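Local coordinates for protein 4-oxalocrotonate decarboxylase NahK (Pseudomonas putida, PDB 5D2K) that catalyses the metal-assisted decarboxylation of (3E)-2-oxohex-3-enedioate to 2-oxopent-4-enoate and carbon dioxide in naphthalene degradation, at residues I136-P144 against R178-L187. The protein carries 1 engineered substitution. Residues are numbered along the deposited sequence; the frame is centred on the assembly and turned at random.
Sequences IAAIDYVIP and RMASLEEVDL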
loop_
_atom_site.group_PDB
_atom_site.type_symbol
_atom_site.label_atom_id
_atom_site.label_comp_id
_atom_site.label_asym_id
_atom_site.label_seq_id
_atom_site.Cartn_x
_atom_site.Cartn_y
_atom_site.Cartn_z
ATOM N N ILE A 136 -0.298 -15.976 12.604
ATOM C CA ILE A 136 1.045 -15.964 13.183
ATOM C C ILE A 136 1.992 -16.970 12.535
ATOM O O ILE A 136 3.064 -16.598 12.069
ATOM C CB ILE A 136 0.988 -16.207 14.707
ATOM C CG1 ILE A 136 0.143 -15.108 15.367
ATOM C CG2 ILE A 136 2.388 -16.240 15.290
ATOM C CD1 ILE A 136 -0.309 -15.458 16.800
ATOM N N ALA A 137 1.583 -18.233 12.463
ATOM C CA ALA A 137 2.473 -19.276 11.952
ATOM C C ALA A 137 2.698 -19.157 10.446
ATOM O O ALA A 137 3.651 -19.727 9.911
ATOM C CB ALA A 137 1.916 -20.636 12.283
ATOM N N ALA A 138 1.822 -18.424 9.773
ATOM C CA ALA A 138 1.952 -18.227 8.335
ATOM C C ALA A 138 3.011 -17.175 7.978
ATOM O O ALA A 138 3.354 -17.031 6.807
ATOM C CB ALA A 138 0.608 -17.845 7.738
ATOM N N ILE A 139 3.532 -16.448 8.968
ATOM C CA ILE A 139 4.548 -15.429 8.697
ATOM C C ILE A 139 5.946 -16.035 8.629
ATOM O O ILE A 139 6.407 -16.672 9.582
ATOM C CB ILE A 139 4.543 -14.323 9.766
ATOM C CG1 ILE A 139 3.141 -13.708 9.890
ATOM C CG2 ILE A 139 5.587 -13.246 9.422
ATOM C CD1 ILE A 139 2.555 -13.231 8.564
ATOM N N ASP A 140 6.621 -15.817 7.506
ATOM C CA ASP A 140 7.979 -16.320 7.291
ATOM C C ASP A 140 8.990 -15.355 7.891
ATOM O O ASP A 140 9.783 -15.728 8.757
ATOM C CB ASP A 140 8.213 -16.506 5.781
ATOM C CG ASP A 140 9.374 -17.432 5.460
ATOM O OD1 ASP A 140 10.144 -17.778 6.375
ATOM O OD2 ASP A 140 9.499 -17.805 4.273
ATOM N N TYR A 141 8.950 -14.105 7.450
ATOM C CA TYR A 141 9.845 -13.084 7.991
ATOM C C TYR A 141 9.264 -11.689 7.747
ATOM O O TYR A 141 8.232 -11.535 7.082
ATOM C CB TYR A 141 11.251 -13.213 7.385
ATOM C CG TYR A 141 11.307 -13.178 5.869
ATOM C CD1 TYR A 141 11.094 -14.333 5.116
ATOM C CD2 TYR A 141 11.596 -12.000 5.195
ATOM C CE1 TYR A 141 11.147 -14.307 3.727
ATOM C CE2 TYR A 141 11.655 -11.961 3.804
ATOM C CZ TYR A 141 11.429 -13.118 3.082
ATOM O OH TYR A 141 11.486 -13.076 1.707
ATOM N N VAL A 142 9.919 -10.681 8.312
ATOM C CA VAL A 142 9.439 -9.306 8.228
ATOM C C VAL A 142 10.449 -8.445 7.464
ATOM O O VAL A 142 11.641 -8.757 7.458
ATOM C CB VAL A 142 9.180 -8.728 9.630
ATOM C CG1 VAL A 142 8.336 -9.716 10.447
ATOM C CG2 VAL A 142 10.494 -8.418 10.333
ATOM N N ILE A 143 9.951 -7.393 6.808
ATOM C CA ILE A 143 10.761 -6.525 5.951
ATOM C C ILE A 143 10.444 -5.049 6.169
ATOM O O ILE A 143 9.343 -4.608 5.843
ATOM C CB ILE A 143 10.533 -6.845 4.458
ATOM C CG1 ILE A 143 10.945 -8.286 4.140
ATOM C CG2 ILE A 143 11.284 -5.863 3.569
ATOM C CD1 ILE A 143 10.619 -8.691 2.720
ATOM N N PRO A 144 11.408 -4.279 6.714
ATOM C CA PRO A 144 11.214 -2.821 6.780
ATOM C C PRO A 144 10.962 -2.264 5.384
ATOM O O PRO A 144 11.716 -2.589 4.468
ATOM C CB PRO A 144 12.536 -2.318 7.357
ATOM C CG PRO A 144 12.994 -3.456 8.242
ATOM C CD PRO A 144 12.638 -4.698 7.412
ATOM N N ARG A 178 17.112 -4.734 8.118
ATOM C CA ARG A 178 17.290 -6.154 8.415
ATOM C C ARG A 178 15.978 -6.942 8.340
ATOM O O ARG A 178 14.992 -6.554 8.971
ATOM C CB ARG A 178 17.935 -6.298 9.798
ATOM C CG ARG A 178 19.235 -5.501 9.918
ATOM C CD ARG A 178 19.728 -5.370 11.358
ATOM N NE ARG A 178 20.243 -6.629 11.887
ATOM C CZ ARG A 178 21.533 -6.926 11.991
ATOM N NH1 ARG A 178 22.454 -6.050 11.600
ATOM N NH2 ARG A 178 21.904 -8.099 12.489
ATOM N N MET A 179 15.994 -8.053 7.603
ATOM C CA MET A 179 14.780 -8.807 7.271
ATOM C C MET A 179 14.688 -10.121 8.050
ATOM O O MET A 179 15.110 -11.169 7.555
ATOM C CB MET A 179 14.726 -9.076 5.759
ATOM C CG MET A 179 14.792 -7.810 4.886
ATOM S SD MET A 179 14.569 -8.023 3.093
ATOM C CE MET A 179 15.005 -6.385 2.503
ATOM N N ALA A 180 14.120 -10.063 9.258
ATOM C CA ALA A 180 14.220 -11.161 10.216
ATOM C C ALA A 180 12.943 -11.965 10.482
ATOM O O ALA A 180 11.833 -11.533 10.195
ATOM C CB ALA A 180 14.730 -10.609 11.526
ATOM N N SER A 181 13.131 -13.149 11.056
ATOM C CA SER A 181 12.025 -14.006 11.481
ATOM C C SER A 181 11.096 -13.307 12.462
ATOM O O SER A 181 11.528 -12.506 13.279
ATOM C CB SER A 181 12.572 -15.283 12.123
ATOM O OG SER A 181 13.342 -16.019 11.190
ATOM N N LEU A 182 9.809 -13.631 12.382
ATOM C CA LEU A 182 8.830 -12.998 13.252
ATOM C C LEU A 182 9.130 -13.170 14.743
ATOM O O LEU A 182 8.928 -12.249 15.526
ATOM C CB LEU A 182 7.428 -13.536 12.944
ATOM C CG LEU A 182 6.295 -12.958 13.793
ATOM C CD1 LEU A 182 6.200 -11.427 13.645
ATOM C CD2 LEU A 182 4.981 -13.630 13.428
ATOM N N GLU A 183 9.642 -14.321 15.164
ATOM C CA GLU A 183 9.853 -14.568 16.588
ATOM C C GLU A 183 10.911 -13.637 17.184
ATOM O O GLU A 183 10.981 -13.457 18.400
ATOM C CB GLU A 183 10.244 -16.025 16.829
ATOM C CG GLU A 183 11.661 -16.370 16.415
ATOM C CD GLU A 183 11.999 -17.823 16.686
ATOM O OE1 GLU A 183 11.159 -18.524 17.292
ATOM O OE2 GLU A 183 13.100 -18.265 16.295
ATOM N N GLU A 184 11.743 -13.051 16.319
ATOM C CA GLU A 184 12.803 -12.133 16.747
ATOM C C GLU A 184 12.363 -10.671 16.823
ATOM O O GLU A 184 13.109 -9.815 17.303
ATOM C CB GLU A 184 13.992 -12.191 15.788
ATOM C CG GLU A 184 14.633 -13.541 15.583
ATOM C CD GLU A 184 15.726 -13.459 14.529
ATOM O OE1 GLU A 184 15.526 -13.969 13.406
ATOM O OE2 GLU A 184 16.776 -12.854 14.820
ATOM N N VAL A 185 11.176 -10.379 16.309
ATOM C CA VAL A 185 10.708 -9.002 16.169
ATOM C C VAL A 185 9.311 -8.814 16.762
ATOM O O VAL A 185 8.364 -9.507 16.372
ATOM C CB VAL A 185 10.661 -8.562 14.685
ATOM C CG1 VAL A 185 10.418 -7.051 14.583
ATOM C CG2 VAL A 185 11.948 -8.955 13.952
ATOM N N ASP A 186 9.179 -7.870 17.683
ATOM C CA ASP A 186 7.875 -7.521 18.230
ATOM C C ASP A 186 7.254 -6.448 17.341
ATOM O O ASP A 186 7.640 -5.281 17.407
ATOM C CB ASP A 186 8.012 -7.030 19.674
ATOM C CG ASP A 186 6.667 -6.810 20.361
ATOM O OD1 ASP A 186 5.693 -6.396 19.700
ATOM O OD2 ASP A 186 6.587 -7.048 21.588
ATOM N N LEU A 187 6.307 -6.839 16.498
ATOM C CA LEU A 187 5.728 -5.885 15.553
ATOM C C LEU A 187 4.821 -4.866 16.224
ATOM O O LEU A 187 4.541 -3.813 15.650
ATOM C CB LEU A 187 4.948 -6.621 14.462
ATOM C CG LEU A 187 5.815 -7.522 13.583
ATOM C CD1 LEU A 187 4.958 -8.197 12.514
ATOM C CD2 LEU A 187 6.966 -6.731 12.947
HETATM O O HOH W 1 9.025 -15.917 11.147
#
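Val142 and Ala180 are joined by a backbone hydrogen bond. Val142 N donates to Ala180 O at 2.8 Å, with an N-H...O angle of 157° and the donor tilted 26° from the carbonyl plane. The carbonyl of the same residue also takes part: Val142 O receives a CA-H...O contact from Met179 CA at 3.1 Å. Next to it, Pro144 CD rests against Arg178 O.

At the other end a water links the backbones. It accepts from Leu182 N and donates to Ile139 O, so it bridges the two segments where they diverge.

The apolar contacts form two groups. The larger gathers round the buried Val142, whose methyls split their work. In the conformer modelled here, CG2 meets Val185 CG2 tip to tip at 3.9 Å, while CG1 slides past Leu187 CD2 and also lies near Leu182 CD1. Replacing Val142 with an alanine removes CG1 and CG2, and would probably leave Val185 CG2 and Leu187 CD2 without their mates on the strand and open a gap there. Leu182 has CG anti to its backbone N (chi1 180°), which carries CD2 over to Ile139 CB at 3.8 Å and to Ile136 CG2 at 4.1 Å. In the second group, the extended Met179 chain crosses Ile143. In the modelled conformers Met179 SD is 3.8 Å from Ile143 CG1, and Met179 CE lies near Ile143 CG2.

Asp140 and Tyr141 form a classic beta bulge opposite Val120 of strand 112-121. Residues 178-187, part of the connection between strands 170-175 and 191-196, lie along strand 139-149, on the edge away from strand 112-121. Leu214 of helix 213-225 packs on Ile139, Leu182 and Leu187, closing the apolar group within the FAA hydrolase-type domain.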